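Long-range contacts in aminotransferase, class I (Staphylococcus aureus, PDB 2O1B), which probably catalyses pyridoxal-phosphate-dependent transfer of an amino group between an amino acid, such as aspartate, and a 2-oxo acid: residues A[102-107]-A[232-237]; A[110-115]-A[264-269]; A[134-139]-A[182-187]; A[186-191]-A[218-223]. All coordinates share one frame; numbering follows the deposited sequence. Where two conformers were deposited one is given.

Interaction 1. Residues A[102-107]-A[232-237]; sequences YNVTLD and NPSILA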
loop_
_atom_site.group_PDB
_atom_site.type_symbol
_atom_site.label_atom_id
_atom_site.label_comp_id
_atom_site.label_asym_id
_atom_site.label_seq_id
_atom_site.Cartn_x
_atom_site.Cartn_y
_atom_site.Cartn_z
ATOM N N TYR A 102 7.575 -7.756 25.513
ATOM C CA TYR A 102 6.426 -8.548 25.965
ATOM C C TYR A 102 6.718 -10.025 26.288
ATOM O O TYR A 102 5.788 -10.795 26.563
ATOM C CB TYR A 102 5.272 -8.419 24.954
ATOM C CG TYR A 102 4.938 -6.980 24.609
ATOM C CD1 TYR A 102 5.263 -6.443 23.367
ATOM C CD2 TYR A 102 4.317 -6.143 25.542
ATOM C CE1 TYR A 102 4.972 -5.104 23.052
ATOM C CE2 TYR A 102 4.013 -4.812 25.230
ATOM C CZ TYR A 102 4.350 -4.296 23.994
ATOM O OH TYR A 102 4.068 -2.969 23.697
ATOM N N ASN A 103 7.999 -10.404 26.288
ATOM C CA ASN A 103 8.426 -11.807 26.461
ATOM C C ASN A 103 7.683 -12.773 25.524
ATOM O O ASN A 103 7.293 -13.878 25.916
ATOM C CB ASN A 103 8.341 -12.254 27.935
ATOM C CG ASN A 103 9.181 -13.502 28.222
ATOM O OD1 ASN A 103 10.231 -13.719 27.609
ATOM N ND2 ASN A 103 8.722 -14.324 29.168
ATOM N N VAL A 104 7.487 -12.326 24.283
ATOM C CA VAL A 104 6.804 -13.099 23.259
ATOM C C VAL A 104 7.835 -13.582 22.255
ATOM O O VAL A 104 8.533 -12.766 21.642
ATOM C CB VAL A 104 5.734 -12.261 22.515
ATOM C CG1 VAL A 104 5.113 -13.062 21.380
ATOM C CG2 VAL A 104 4.648 -11.777 23.474
ATOM N N THR A 105 7.923 -14.901 22.102
ATOM C CA THR A 105 8.834 -15.515 21.138
ATOM C C THR A 105 8.152 -15.650 19.787
ATOM O O THR A 105 7.089 -16.286 19.672
ATOM C CB THR A 105 9.299 -16.915 21.582
ATOM O OG1 THR A 105 8.165 -17.788 21.664
ATOM C CG2 THR A 105 9.972 -16.851 22.926
ATOM N N LEU A 106 8.765 -15.052 18.771
ATOM C CA LEU A 106 8.223 -15.088 17.420
ATOM C C LEU A 106 9.231 -15.616 16.415
ATOM O O LEU A 106 10.427 -15.341 16.526
ATOM C CB LEU A 106 7.818 -13.689 17.000
ATOM C CG LEU A 106 6.779 -13.017 17.870
ATOM C CD1 LEU A 106 6.879 -11.539 17.606
ATOM C CD2 LEU A 106 5.400 -13.579 17.575
ATOM N N ASP A 107 8.733 -16.367 15.434
ATOM C CA ASP A 107 9.558 -16.841 14.324
ATOM C C ASP A 107 9.563 -15.810 13.188
ATOM O O ASP A 107 8.508 -15.365 12.739
ATOM C CB ASP A 107 9.056 -18.201 13.823
ATOM C CG ASP A 107 9.907 -18.757 12.685
ATOM O OD1 ASP A 107 9.877 -18.192 11.567
ATOM O OD2 ASP A 107 10.604 -19.766 12.912
ATOM N N ASN A 232 0.716 -1.559 28.896
ATOM C CA ASN A 232 -0.305 -2.311 28.166
ATOM C C ASN A 232 0.200 -3.700 27.813
ATOM O O ASN A 232 1.332 -3.834 27.351
ATOM C CB ASN A 232 -0.696 -1.586 26.880
ATOM C CG ASN A 232 -1.310 -0.229 27.137
ATOM O OD1 ASN A 232 -2.318 -0.102 27.847
ATOM N ND2 ASN A 232 -0.722 0.793 26.543
ATOM N N PRO A 233 -0.635 -4.734 28.031
ATOM C CA PRO A 233 -0.269 -6.096 27.681
ATOM C C PRO A 233 -0.469 -6.438 26.200
ATOM O O PRO A 233 -1.367 -5.898 25.542
ATOM C CB PRO A 233 -1.218 -6.937 28.539
ATOM C CG PRO A 233 -2.403 -6.120 28.670
ATOM C CD PRO A 233 -1.968 -4.678 28.652
ATOM N N SER A 234 0.371 -7.345 25.707
ATOM C CA SER A 234 0.208 -7.929 24.387
ATOM C C SER A 234 -0.800 -9.081 24.486
ATOM O O SER A 234 -0.792 -9.819 25.467
ATOM C CB SER A 234 1.555 -8.461 23.896
ATOM O OG SER A 234 1.433 -9.117 22.639
ATOM N N ILE A 235 -1.648 -9.248 23.474
ATOM C CA ILE A 235 -2.511 -10.435 23.415
ATOM C C ILE A 235 -1.669 -11.710 23.235
ATOM O O ILE A 235 -2.078 -12.800 23.638
ATOM C CB ILE A 235 -3.583 -10.327 22.299
ATOM C CG1 ILE A 235 -4.670 -11.397 22.488
ATOM C CG2 ILE A 235 -2.935 -10.381 20.884
ATOM C CD1 ILE A 235 -5.911 -11.203 21.607
ATOM N N LEU A 236 -0.482 -11.562 22.637
ATOM C CA LEU A 236 0.404 -12.701 22.403
ATOM C C LEU A 236 1.194 -13.138 23.636
ATOM O O LEU A 236 1.808 -14.204 23.620
ATOM C CB LEU A 236 1.349 -12.442 21.227
ATOM C CG LEU A 236 0.743 -12.063 19.872
ATOM C CD1 LEU A 236 1.848 -12.025 18.846
ATOM C CD2 LEU A 236 -0.321 -13.031 19.456
ATOM N N ALA A 237 1.172 -12.338 24.704
ATOM C CA ALA A 237 1.813 -12.736 25.967
ATOM C C ALA A 237 0.880 -13.582 26.836
ATOM O O ALA A 237 1.306 -14.182 27.828
ATOM C CB ALA A 237 2.316 -11.518 26.737
HETATM O O HOH W 1 3.150 -2.024 26.121
#
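The ring of Tyr102 meets segment 232-237 in two ways: Asn232 O lies at its edge, near the ring plane and 3.6 Å from CE2, while Ser234 CB approaches obliquely in an off-centre CH-pi contact. A water in the ring plane completes this edge, accepting from Tyr102 OH at 2.8 Å and donating to Asn232 O. Ser234 forms an ST turn in this loop of the pyridoxal-phosphate-dependent transferase fold. Its OG, opposite its own backbone N (chi1 176°), accepts from Leu236 N at 3.1 Å and is also hydrogen-bonded to Glu247 OE1. Serine suits the place because its short side chain lets CB lie against the tyrosine while its hydroxyl accepts from Leu236 N.

Tyr102 ends helix 88-102, and Asn103 follows with positive phi, which asparagine tolerates better than most residues. Val104 then faces the turn with both branches: CG1 lies 3.8 Å from Leu236 CB, and CG2 rests on the Leu236-Ala237 peptide. Leu106 reaches the same leucine further on, the two side chains crossing at about a right angle. No direct hydrogen bond joins the segments, so apolar fit and the bridging water carry the contact. Ala237, with its short side chain, brings CB to 3.6 Å from Tyr102 O.

Interaction 2. Residues A[110-115]-A[264-269]; sequences DEVCIL and FAVGNK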
loop_
_atom_site.group_PDB
_atom_site.type_symbol
_atom_site.label_atom_id
_atom_site.label_comp_id
_atom_site.label_asym_id
_atom_site.label_seq_id
_atom_site.Cartn_x
_atom_site.Cartn_y
_atom_site.Cartn_z
ATOM N N ASP A 110 7.665 -17.263 9.987
ATOM C CA ASP A 110 6.310 -17.772 10.135
ATOM C C ASP A 110 5.352 -16.780 10.779
ATOM O O ASP A 110 4.131 -16.848 10.562
ATOM C CB ASP A 110 6.320 -19.061 10.967
ATOM C CG ASP A 110 6.979 -20.235 10.247
ATOM O OD1 ASP A 110 7.193 -20.167 9.009
ATOM O OD2 ASP A 110 7.275 -21.241 10.936
ATOM N N GLU A 111 5.896 -15.895 11.609
ATOM C CA GLU A 111 5.072 -15.132 12.550
ATOM C C GLU A 111 5.293 -13.619 12.510
ATOM O O GLU A 111 4.936 -12.911 13.446
ATOM C CB GLU A 111 5.252 -15.693 13.976
ATOM C CG GLU A 111 4.843 -17.165 14.070
ATOM C CD GLU A 111 5.128 -17.821 15.408
ATOM O OE1 GLU A 111 6.134 -17.477 16.056
ATOM O OE2 GLU A 111 4.340 -18.718 15.793
ATOM N N VAL A 112 5.854 -13.133 11.404
ATOM C CA VAL A 112 6.122 -11.713 11.222
ATOM C C VAL A 112 5.788 -11.271 9.794
ATOM O O VAL A 112 6.256 -11.881 8.833
ATOM C CB VAL A 112 7.608 -11.382 11.527
ATOM C CG1 VAL A 112 7.889 -9.935 11.236
ATOM C CG2 VAL A 112 7.955 -11.693 12.980
ATOM N N CYS A 113 4.983 -10.213 9.672
ATOM C CA CYS A 113 4.661 -9.594 8.376
ATOM C C CYS A 113 4.772 -8.088 8.511
ATOM O O CYS A 113 4.059 -7.475 9.316
ATOM C CB CYS A 113 3.242 -9.961 7.918
ATOM S SG CYS A 113 2.754 -9.254 6.309
ATOM N N ILE A 114 5.677 -7.498 7.741
ATOM C CA ILE A 114 5.867 -6.054 7.720
ATOM C C ILE A 114 4.697 -5.363 7.022
ATOM O O ILE A 114 4.205 -5.863 6.010
ATOM C CB ILE A 114 7.183 -5.707 7.003
ATOM C CG1 ILE A 114 8.365 -6.044 7.909
ATOM C CG2 ILE A 114 7.261 -4.243 6.693
ATOM C CD1 ILE A 114 9.086 -7.293 7.546
ATOM N N LEU A 115 4.258 -4.223 7.569
ATOM C CA LEU A 115 3.096 -3.489 7.037
ATOM C C LEU A 115 3.458 -2.090 6.553
ATOM O O LEU A 115 4.296 -1.422 7.148
ATOM C CB LEU A 115 1.960 -3.409 8.074
ATOM C CG LEU A 115 1.398 -4.722 8.643
ATOM C CD1 LEU A 115 0.377 -4.467 9.746
ATOM C CD2 LEU A 115 0.803 -5.597 7.549
ATOM N N PHE A 264 3.890 -3.406 11.615
ATOM C CA PHE A 264 4.005 -4.845 11.396
ATOM C C PHE A 264 2.896 -5.627 12.077
ATOM O O PHE A 264 2.300 -5.156 13.051
ATOM C CB PHE A 264 5.385 -5.371 11.818
ATOM C CG PHE A 264 5.747 -5.083 13.244
ATOM C CD1 PHE A 264 6.516 -3.971 13.566
ATOM C CD2 PHE A 264 5.355 -5.944 14.261
ATOM C CE1 PHE A 264 6.863 -3.705 14.894
ATOM C CE2 PHE A 264 5.706 -5.692 15.581
ATOM C CZ PHE A 264 6.468 -4.568 15.896
ATOM N N ALA A 265 2.620 -6.809 11.524
ATOM C CA ALA A 265 1.722 -7.787 12.107
ATOM C C ALA A 265 2.581 -8.892 12.687
ATOM O O ALA A 265 3.627 -9.240 12.124
ATOM C CB ALA A 265 0.782 -8.354 11.055
ATOM N N VAL A 266 2.121 -9.454 13.800
ATOM C CA VAL A 266 2.883 -10.470 14.531
ATOM C C VAL A 266 1.932 -11.510 15.118
ATOM O O VAL A 266 0.850 -11.174 15.592
ATOM C CB VAL A 266 3.795 -9.807 15.616
ATOM C CG1 VAL A 266 3.858 -10.618 16.872
ATOM C CG2 VAL A 266 5.192 -9.564 15.072
ATOM N N GLY A 267 2.299 -12.792 15.033
ATOM C CA GLY A 267 1.487 -13.851 15.654
ATOM C C GLY A 267 1.080 -15.070 14.841
ATOM O O GLY A 267 1.915 -15.668 14.144
ATOM N N ASN A 268 -0.197 -15.455 14.960
ATOM C CA ASN A 268 -0.746 -16.667 14.317
ATOM C C ASN A 268 -0.167 -16.929 12.939
ATOM O O ASN A 268 -0.352 -16.110 12.039
ATOM C CB ASN A 268 -2.270 -16.584 14.186
ATOM C CG ASN A 268 -2.893 -17.918 13.777
ATOM O OD1 ASN A 268 -3.062 -18.818 14.603
ATOM N ND2 ASN A 268 -3.229 -18.052 12.499
ATOM N N LYS A 269 0.512 -18.070 12.767
ATOM C CA LYS A 269 1.213 -18.358 11.497
ATOM C C LYS A 269 0.289 -18.327 10.270
ATOM O O LYS A 269 0.632 -17.725 9.244
ATOM C CB LYS A 269 2.002 -19.675 11.561
ATOM C CG LYS A 269 2.556 -20.159 10.203
ATOM C CD LYS A 269 3.674 -21.174 10.373
ATOM C CE LYS A 269 3.649 -22.305 9.345
ATOM N NZ LYS A 269 2.864 -22.033 8.106
HETATM O O HOH W 2 1.904 -19.213 15.158
#
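Glu111 turns CG away from its carbonyl carbon (chi1 -60°) and extends from there, so that CB and CG run alongside the carbonyl of Gly267, CG being 3.3 Å from Gly267 O. Its carboxylate is then carried past the strand end, where OE2 accepts from a water at 2.6 Å that in turn accepts from Lys269 N, at the start of helix 269-282. OE1 is held by Asp107 N and by a salt bridge to Lys242.

Lys269 leaves the backbone with CG anti to N (chi1 170°) and bends at its last two torsions. Its CD packs on Asp110 CB at 3.4 Å, yet the charged atoms stay apart, NZ lying 4.8 Å from Asp110 OD1. The backbones are joined by Gly267 N to Glu111 O and by the reciprocal pair of Cys113 and Ala265, with Ala265 N 2.7 Å from Cys113 O. Gly267 has a positive phi at which a CB would press on the preceding carbonyl. Val112 and Val266 lie side by side, while on the other face small Ala265 takes Leu115 CD1 at 4.1 Å.

The strands run antiparallel, at 164°, and 263-267 is the lone reversed strand of the seven-stranded sheet, a hallmark of the fold-type I aminotransferase large domain.

Interaction 3. Residues A[134-139]-A[182-187]; sequences DYVLLP and TKLIYL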
loop_
_atom_site.group_PDB
_atom_site.type_symbol
_atom_site.label_atom_id
_atom_site.label_comp_id
_atom_site.label_asym_id
_atom_site.label_seq_id
_atom_site.Cartn_x
_atom_site.Cartn_y
_atom_site.Cartn_z
ATOM N N ASP A 134 -19.214 -14.009 5.895
ATOM C CA ASP A 134 -18.666 -14.246 7.228
ATOM C C ASP A 134 -18.892 -13.026 8.104
ATOM O O ASP A 134 -18.724 -11.899 7.653
ATOM C CB ASP A 134 -17.157 -14.553 7.159
ATOM C CG ASP A 134 -16.862 -16.004 6.773
ATOM O OD1 ASP A 134 -15.664 -16.346 6.719
ATOM O OD2 ASP A 134 -17.805 -16.800 6.531
ATOM N N TYR A 135 -19.254 -13.257 9.363
ATOM C CA TYR A 135 -19.457 -12.170 10.318
ATOM C C TYR A 135 -18.147 -11.725 10.927
ATOM O O TYR A 135 -17.285 -12.548 11.224
ATOM C CB TYR A 135 -20.384 -12.617 11.434
ATOM C CG TYR A 135 -21.830 -12.706 11.046
ATOM C CD1 TYR A 135 -22.218 -13.168 9.790
ATOM C CD2 TYR A 135 -22.821 -12.355 11.950
ATOM C CE1 TYR A 135 -23.576 -13.268 9.444
ATOM C CE2 TYR A 135 -24.168 -12.454 11.621
ATOM C CZ TYR A 135 -24.537 -12.903 10.372
ATOM O OH TYR A 135 -25.874 -12.979 10.060
ATOM N N VAL A 136 -18.000 -10.410 11.089
ATOM C CA VAL A 136 -16.834 -9.836 11.747
ATOM C C VAL A 136 -17.333 -8.898 12.849
ATOM O O VAL A 136 -18.143 -7.992 12.586
ATOM C CB VAL A 136 -15.926 -9.063 10.752
ATOM C CG1 VAL A 136 -14.734 -8.467 11.469
ATOM C CG2 VAL A 136 -15.462 -9.979 9.611
ATOM N N LEU A 137 -16.854 -9.124 14.074
ATOM C CA LEU A 137 -17.206 -8.279 15.220
ATOM C C LEU A 137 -16.286 -7.072 15.312
ATOM O O LEU A 137 -15.072 -7.228 15.317
ATOM C CB LEU A 137 -17.160 -9.081 16.519
ATOM C CG LEU A 137 -18.358 -10.016 16.686
ATOM C CD1 LEU A 137 -18.115 -11.007 17.804
ATOM C CD2 LEU A 137 -19.600 -9.184 16.980
ATOM N N LEU A 138 -16.897 -5.884 15.381
ATOM C CA LEU A 138 -16.196 -4.604 15.423
ATOM C C LEU A 138 -16.518 -3.808 16.704
ATOM O O LEU A 138 -17.690 -3.581 17.008
ATOM C CB LEU A 138 -16.595 -3.778 14.187
ATOM C CG LEU A 138 -15.720 -3.787 12.917
ATOM C CD1 LEU A 138 -14.850 -5.023 12.708
ATOM C CD2 LEU A 138 -16.475 -3.450 11.656
ATOM N N PRO A 139 -15.481 -3.358 17.447
ATOM C CA PRO A 139 -15.731 -2.639 18.703
ATOM C C PRO A 139 -16.586 -1.392 18.500
ATOM O O PRO A 139 -16.310 -0.575 17.610
ATOM C CB PRO A 139 -14.324 -2.229 19.168
ATOM C CG PRO A 139 -13.411 -3.145 18.493
ATOM C CD PRO A 139 -14.040 -3.480 17.168
ATOM N N THR A 182 -19.300 -15.915 13.625
ATOM C CA THR A 182 -18.184 -14.969 13.558
ATOM C C THR A 182 -16.852 -15.640 13.234
ATOM O O THR A 182 -16.433 -16.595 13.889
ATOM C CB THR A 182 -18.072 -14.098 14.835
ATOM O OG1 THR A 182 -19.265 -13.324 14.971
ATOM C CG2 THR A 182 -16.891 -13.133 14.739
ATOM N N LYS A 183 -16.181 -15.110 12.223
ATOM C CA LYS A 183 -14.915 -15.661 11.788
ATOM C C LYS A 183 -13.743 -14.749 12.138
ATOM O O LYS A 183 -12.599 -15.191 12.154
ATOM C CB LYS A 183 -14.977 -15.967 10.296
ATOM C CG LYS A 183 -16.210 -16.816 9.927
ATOM C CD LYS A 183 -16.166 -18.200 10.562
ATOM C CE LYS A 183 -17.393 -19.042 10.203
ATOM N NZ LYS A 183 -17.327 -19.585 8.819
ATOM N N LEU A 184 -14.041 -13.486 12.431
ATOM C CA LEU A 184 -13.019 -12.518 12.789
ATOM C C LEU A 184 -13.548 -11.497 13.796
ATOM O O LEU A 184 -14.719 -11.090 13.737
ATOM C CB LEU A 184 -12.494 -11.809 11.532
ATOM C CG LEU A 184 -11.272 -10.891 11.643
ATOM C CD1 LEU A 184 -10.001 -11.661 12.011
ATOM C CD2 LEU A 184 -11.079 -10.172 10.332
ATOM N N ILE A 185 -12.667 -11.102 14.715
ATOM C CA ILE A 185 -12.953 -10.104 15.739
ATOM C C ILE A 185 -11.807 -9.105 15.848
ATOM O O ILE A 185 -10.654 -9.489 16.024
ATOM C CB ILE A 185 -13.159 -10.762 17.120
ATOM C CG1 ILE A 185 -14.303 -11.780 17.056
ATOM C CG2 ILE A 185 -13.441 -9.704 18.195
ATOM C CD1 ILE A 185 -14.551 -12.488 18.354
ATOM N N TYR A 186 -12.125 -7.821 15.745
ATOM C CA TYR A 186 -11.132 -6.792 16.042
ATOM C C TYR A 186 -11.216 -6.389 17.497
ATOM O O TYR A 186 -12.315 -6.220 18.049
ATOM C CB TYR A 186 -11.327 -5.561 15.168
ATOM C CG TYR A 186 -10.859 -5.741 13.761
ATOM C CD1 TYR A 186 -11.565 -6.537 12.871
ATOM C CD2 TYR A 186 -9.704 -5.110 13.306
ATOM C CE1 TYR A 186 -11.136 -6.705 11.563
ATOM C CE2 TYR A 186 -9.276 -5.265 11.994
ATOM C CZ TYR A 186 -9.994 -6.064 11.132
ATOM O OH TYR A 186 -9.571 -6.220 9.822
ATOM N N LEU A 187 -10.049 -6.241 18.114
ATOM C CA LEU A 187 -9.957 -5.705 19.456
ATOM C C LEU A 187 -8.915 -4.605 19.407
ATOM O O LEU A 187 -8.012 -4.653 18.583
ATOM C CB LEU A 187 -9.568 -6.796 20.463
ATOM C CG LEU A 187 -10.628 -7.892 20.711
ATOM C CD1 LEU A 187 -10.127 -8.953 21.663
ATOM C CD2 LEU A 187 -11.955 -7.295 21.220
#
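Leu184 O is gripped twice from strand 135-140: Leu137 N donates to it from 2.9 Å, and Val136 CA makes a CA-H...O contact at 3.2 Å. The two strands are parallel neighbours in the central sheet of the aminotransferase large domain. A beta bulge between Tyr135 and Val136 shifts the register by one, yet Lys183 N still bonds to Tyr135 O at 3.0 Å, and Tyr186 N reaches Leu137 O at 3.0 Å.

On one face, branched Val136 lies beside Leu184; its CG1, anti to the backbone N (chi1 179°), is turned to the Tyr186 ring edge, 4.0 Å from CD1. Flexible Leu138 brings its CD1 obliquely to that ring, 3.6 Å from Tyr186 CD1. The tyrosine OH is tied to Leu122 O. On the other face Leu137 and Ile185 touch through their CD1 atoms. Where the two strands begin, Asp134 OD2 and Lys183 NZ form a long salt bridge of 3.6 Å, while Asp134 OD1 accepts from Asn131 N. Pro139, which has no N-H to offer, sets its CG 3.3 Å from the buried, unpartnered Tyr186 O.

Interaction 4. Residues A[186-191]-A[218-223]; sequences YLTYPN and VHDFAY. With PLP (pyridoxal-5'-phosphate), chain B.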
loop_
_atom_site.group_PDB
_atom_site.type_symbol
_atom_site.label_atom_id
_atom_site.label_comp_id
_atom_site.label_asym_id
_atom_site.label_seq_id
_atom_site.Cartn_x
_atom_site.Cartn_y
_atom_site.Cartn_z
ATOM N N TYR A 186 -12.125 -7.821 15.745
ATOM C CA TYR A 186 -11.132 -6.792 16.042
ATOM C C TYR A 186 -11.216 -6.389 17.497
ATOM O O TYR A 186 -12.315 -6.220 18.049
ATOM C CB TYR A 186 -11.327 -5.561 15.168
ATOM C CG TYR A 186 -10.859 -5.741 13.761
ATOM C CD1 TYR A 186 -11.565 -6.537 12.871
ATOM C CD2 TYR A 186 -9.704 -5.110 13.306
ATOM C CE1 TYR A 186 -11.136 -6.705 11.563
ATOM C CE2 TYR A 186 -9.276 -5.265 11.994
ATOM C CZ TYR A 186 -9.994 -6.064 11.132
ATOM O OH TYR A 186 -9.571 -6.220 9.822
ATOM N N LEU A 187 -10.049 -6.241 18.114
ATOM C CA LEU A 187 -9.957 -5.705 19.456
ATOM C C LEU A 187 -8.915 -4.605 19.407
ATOM O O LEU A 187 -8.012 -4.653 18.583
ATOM C CB LEU A 187 -9.568 -6.796 20.463
ATOM C CG LEU A 187 -10.628 -7.892 20.711
ATOM C CD1 LEU A 187 -10.127 -8.953 21.663
ATOM C CD2 LEU A 187 -11.955 -7.295 21.220
ATOM N N THR A 188 -9.062 -3.615 20.280
ATOM C CA THR A 188 -8.201 -2.436 20.284
ATOM C C THR A 188 -8.041 -1.948 21.717
ATOM O O THR A 188 -8.963 -1.349 22.270
ATOM C CB THR A 188 -8.839 -1.282 19.457
ATOM O OG1 THR A 188 -9.492 -1.807 18.290
ATOM C CG2 THR A 188 -7.794 -0.255 19.055
ATOM N N TYR A 189 -6.881 -2.231 22.309
ATOM C CA TYR A 189 -6.510 -1.769 23.641
ATOM C C TYR A 189 -5.042 -1.335 23.659
ATOM O O TYR A 189 -4.148 -2.141 23.406
ATOM C CB TYR A 189 -6.800 -2.829 24.721
ATOM C CG TYR A 189 -8.275 -3.145 24.777
ATOM C CD1 TYR A 189 -8.798 -4.244 24.102
ATOM C CD2 TYR A 189 -9.161 -2.291 25.443
ATOM C CE1 TYR A 189 -10.173 -4.516 24.121
ATOM C CE2 TYR A 189 -10.521 -2.537 25.455
ATOM C CZ TYR A 189 -11.021 -3.651 24.800
ATOM O OH TYR A 189 -12.367 -3.888 24.827
ATOM N N PRO A 190 -4.791 -0.056 23.951
ATOM C CA PRO A 190 -5.774 0.986 24.262
ATOM C C PRO A 190 -6.779 1.272 23.145
ATOM O O PRO A 190 -6.394 1.345 21.966
ATOM C CB PRO A 190 -4.899 2.219 24.516
ATOM C CG PRO A 190 -3.580 1.675 24.889
ATOM C CD PRO A 190 -3.412 0.461 24.031
ATOM N N ASN A 191 -8.057 1.425 23.517
ATOM C CA ASN A 191 -9.123 1.668 22.536
ATOM C C ASN A 191 -9.130 3.096 21.985
ATOM O O ASN A 191 -8.978 4.067 22.724
ATOM C CB ASN A 191 -10.511 1.338 23.109
ATOM C CG ASN A 191 -11.601 1.253 22.027
ATOM O OD1 ASN A 191 -12.783 1.467 22.308
ATOM N ND2 ASN A 191 -11.209 0.915 20.799
ATOM N N VAL A 218 -7.891 -10.126 15.663
ATOM C CA VAL A 218 -6.880 -9.158 15.273
ATOM C C VAL A 218 -6.861 -8.122 16.364
ATOM O O VAL A 218 -7.858 -7.449 16.587
ATOM C CB VAL A 218 -7.222 -8.438 13.952
ATOM C CG1 VAL A 218 -6.138 -7.400 13.613
ATOM C CG2 VAL A 218 -7.363 -9.436 12.835
ATOM N N HIS A 219 -5.732 -7.994 17.049
ATOM C CA HIS A 219 -5.605 -6.960 18.061
ATOM C C HIS A 219 -4.798 -5.786 17.519
ATOM O O HIS A 219 -3.656 -5.962 17.109
ATOM C CB HIS A 219 -4.993 -7.504 19.365
ATOM C CG HIS A 219 -4.796 -6.450 20.413
ATOM N ND1 HIS A 219 -5.821 -5.636 20.848
ATOM C CD2 HIS A 219 -3.690 -6.054 21.086
ATOM C CE1 HIS A 219 -5.352 -4.784 21.743
ATOM N NE2 HIS A 219 -4.063 -5.016 21.905
ATOM N N ASP A 220 -5.422 -4.604 17.515
ATOM C CA ASP A 220 -4.840 -3.358 16.996
ATOM C C ASP A 220 -4.133 -2.618 18.131
ATOM O O ASP A 220 -4.766 -1.979 18.974
ATOM C CB ASP A 220 -5.962 -2.503 16.398
ATOM C CG ASP A 220 -5.479 -1.223 15.725
ATOM O OD1 ASP A 220 -6.344 -0.553 15.081
ATOM O OD2 ASP A 220 -4.272 -0.878 15.822
ATOM N N PHE A 221 -2.810 -2.705 18.132
ATOM C CA PHE A 221 -1.964 -2.267 19.247
ATOM C C PHE A 221 -1.273 -0.933 18.949
ATOM O O PHE A 221 -0.172 -0.659 19.450
ATOM C CB PHE A 221 -0.912 -3.353 19.484
ATOM C CG PHE A 221 -0.445 -3.492 20.916
ATOM C CD1 PHE A 221 -1.201 -3.025 21.979
ATOM C CD2 PHE A 221 0.768 -4.124 21.183
ATOM C CE1 PHE A 221 -0.754 -3.178 23.292
ATOM C CE2 PHE A 221 1.227 -4.279 22.490
ATOM C CZ PHE A 221 0.457 -3.803 23.547
ATOM N N ALA A 222 -1.930 -0.105 18.137
ATOM C CA ALA A 222 -1.420 1.226 17.747
ATOM C C ALA A 222 -0.955 2.086 18.915
ATOM O O ALA A 222 0.012 2.861 18.778
ATOM C CB ALA A 222 -2.471 1.968 16.951
ATOM N N TYR A 223 -1.639 1.958 20.058
ATOM C CA TYR A 223 -1.307 2.744 21.251
ATOM C C TYR A 223 -0.619 1.947 22.343
ATOM O O TYR A 223 -0.654 2.327 23.508
ATOM C CB TYR A 223 -2.541 3.483 21.779
ATOM C CG TYR A 223 -2.941 4.612 20.861
ATOM C CD1 TYR A 223 -4.084 4.520 20.071
ATOM C CD2 TYR A 223 -2.141 5.754 20.746
ATOM C CE1 TYR A 223 -4.438 5.553 19.210
ATOM C CE2 TYR A 223 -2.488 6.790 19.894
ATOM C CZ TYR A 223 -3.632 6.683 19.131
ATOM O OH TYR A 223 -3.973 7.714 18.281
HETATM N N1 PLP B . -5.462 1.773 14.604
HETATM C C2 PLP B . -5.681 2.731 15.576
HETATM C C2A PLP B . -6.492 2.374 16.791
HETATM C C3 PLP B . -5.108 3.994 15.414
HETATM O O3 PLP B . -5.292 4.973 16.348
HETATM C C4 PLP B . -4.337 4.277 14.278
HETATM C C4A PLP B . -3.322 5.377 14.389
HETATM C C5 PLP B . -4.139 3.303 13.296
HETATM C C6 PLP B . -4.713 2.044 13.468
HETATM C C5A PLP B . -3.330 3.592 12.039
HETATM O O4P PLP B . -1.938 3.649 12.286
HETATM P P PLP B . -0.886 3.770 11.065
HETATM O O1P PLP B . -0.302 5.173 11.047
HETATM O O2P PLP B . -1.639 3.479 9.795
HETATM O O3P PLP B . 0.202 2.764 11.316
HETATM O O HOH W 3 -4.051 0.343 20.582
#
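Leu187 N donates to Val218 O at 2.9 Å, and Asp220 N to Leu187 O at 2.8 Å and almost straight, an N-H...O angle of 175°. Leu187 O has a second, weak donor in His219 ND1, whose ring edge faces the backbone of Tyr189. Where the strands part, a water ties the loops, donating to Pro190 O and Asp220 O and accepting from Tyr223 N.

Among packing contacts, Val218 CB lies over one face of the Tyr186 ring, toward its rim. Tyr189 O sits in the plane of the Phe221 ring, 3.4 Å from CD1, as suits the partly positive hydrogens at an aromatic edge. A cis peptide sets the compact Pro190 ring against Tyr223, CG to CB 3.7 Å.

The third group faces pyridoxal phosphate. Asp220, its CG opposite the backbone N (chi1 -176°), sets OD1 2.5 Å from the cofactor's N1, as in related aminotransferases; Tyr146 OH is hydrogen-bonded to OD1, and to Thr188 OG1. Thr188 CG2 touches the cofactor methyl C2A at 3.7 Å, Ala222 CB meets the ring at C2, and Tyr223 CE1 comes 3.0 Å from O3, while Tyr223 OH is hydrogen-bonded to Tyr338 OH and Lys253 NZ.

The pair belongs to a beta-alpha-beta crossover through helix 200-210, with strand 245-250 beyond 216-220 and helix 118-129 covering Tyr186 and Val218.

Interactions 2, 3 and 4 all lie on the seven-stranded sheet. Interaction 2 joins one edge strand within this chain, 112-115, to 263-267, while interactions 3 and 4 share strand 182-187 near the other side, their centres about 13 Å apart, and hold Tyr186 and Leu187 in common. The centre of interaction 1 is about 12 Å from that of interaction 2 and about 14 Å from that of interaction 4, and it touches both: Leu106 and Leu236 pack on Val266, and Tyr102 meets Phe221. Along the chain the segments of interactions 1 and 2 alternate, and both enclose interactions 3 and 4. Distant parts of the sequence thus build one domain, with interaction 4 supplying cofactor-pocket residues at the strand ends.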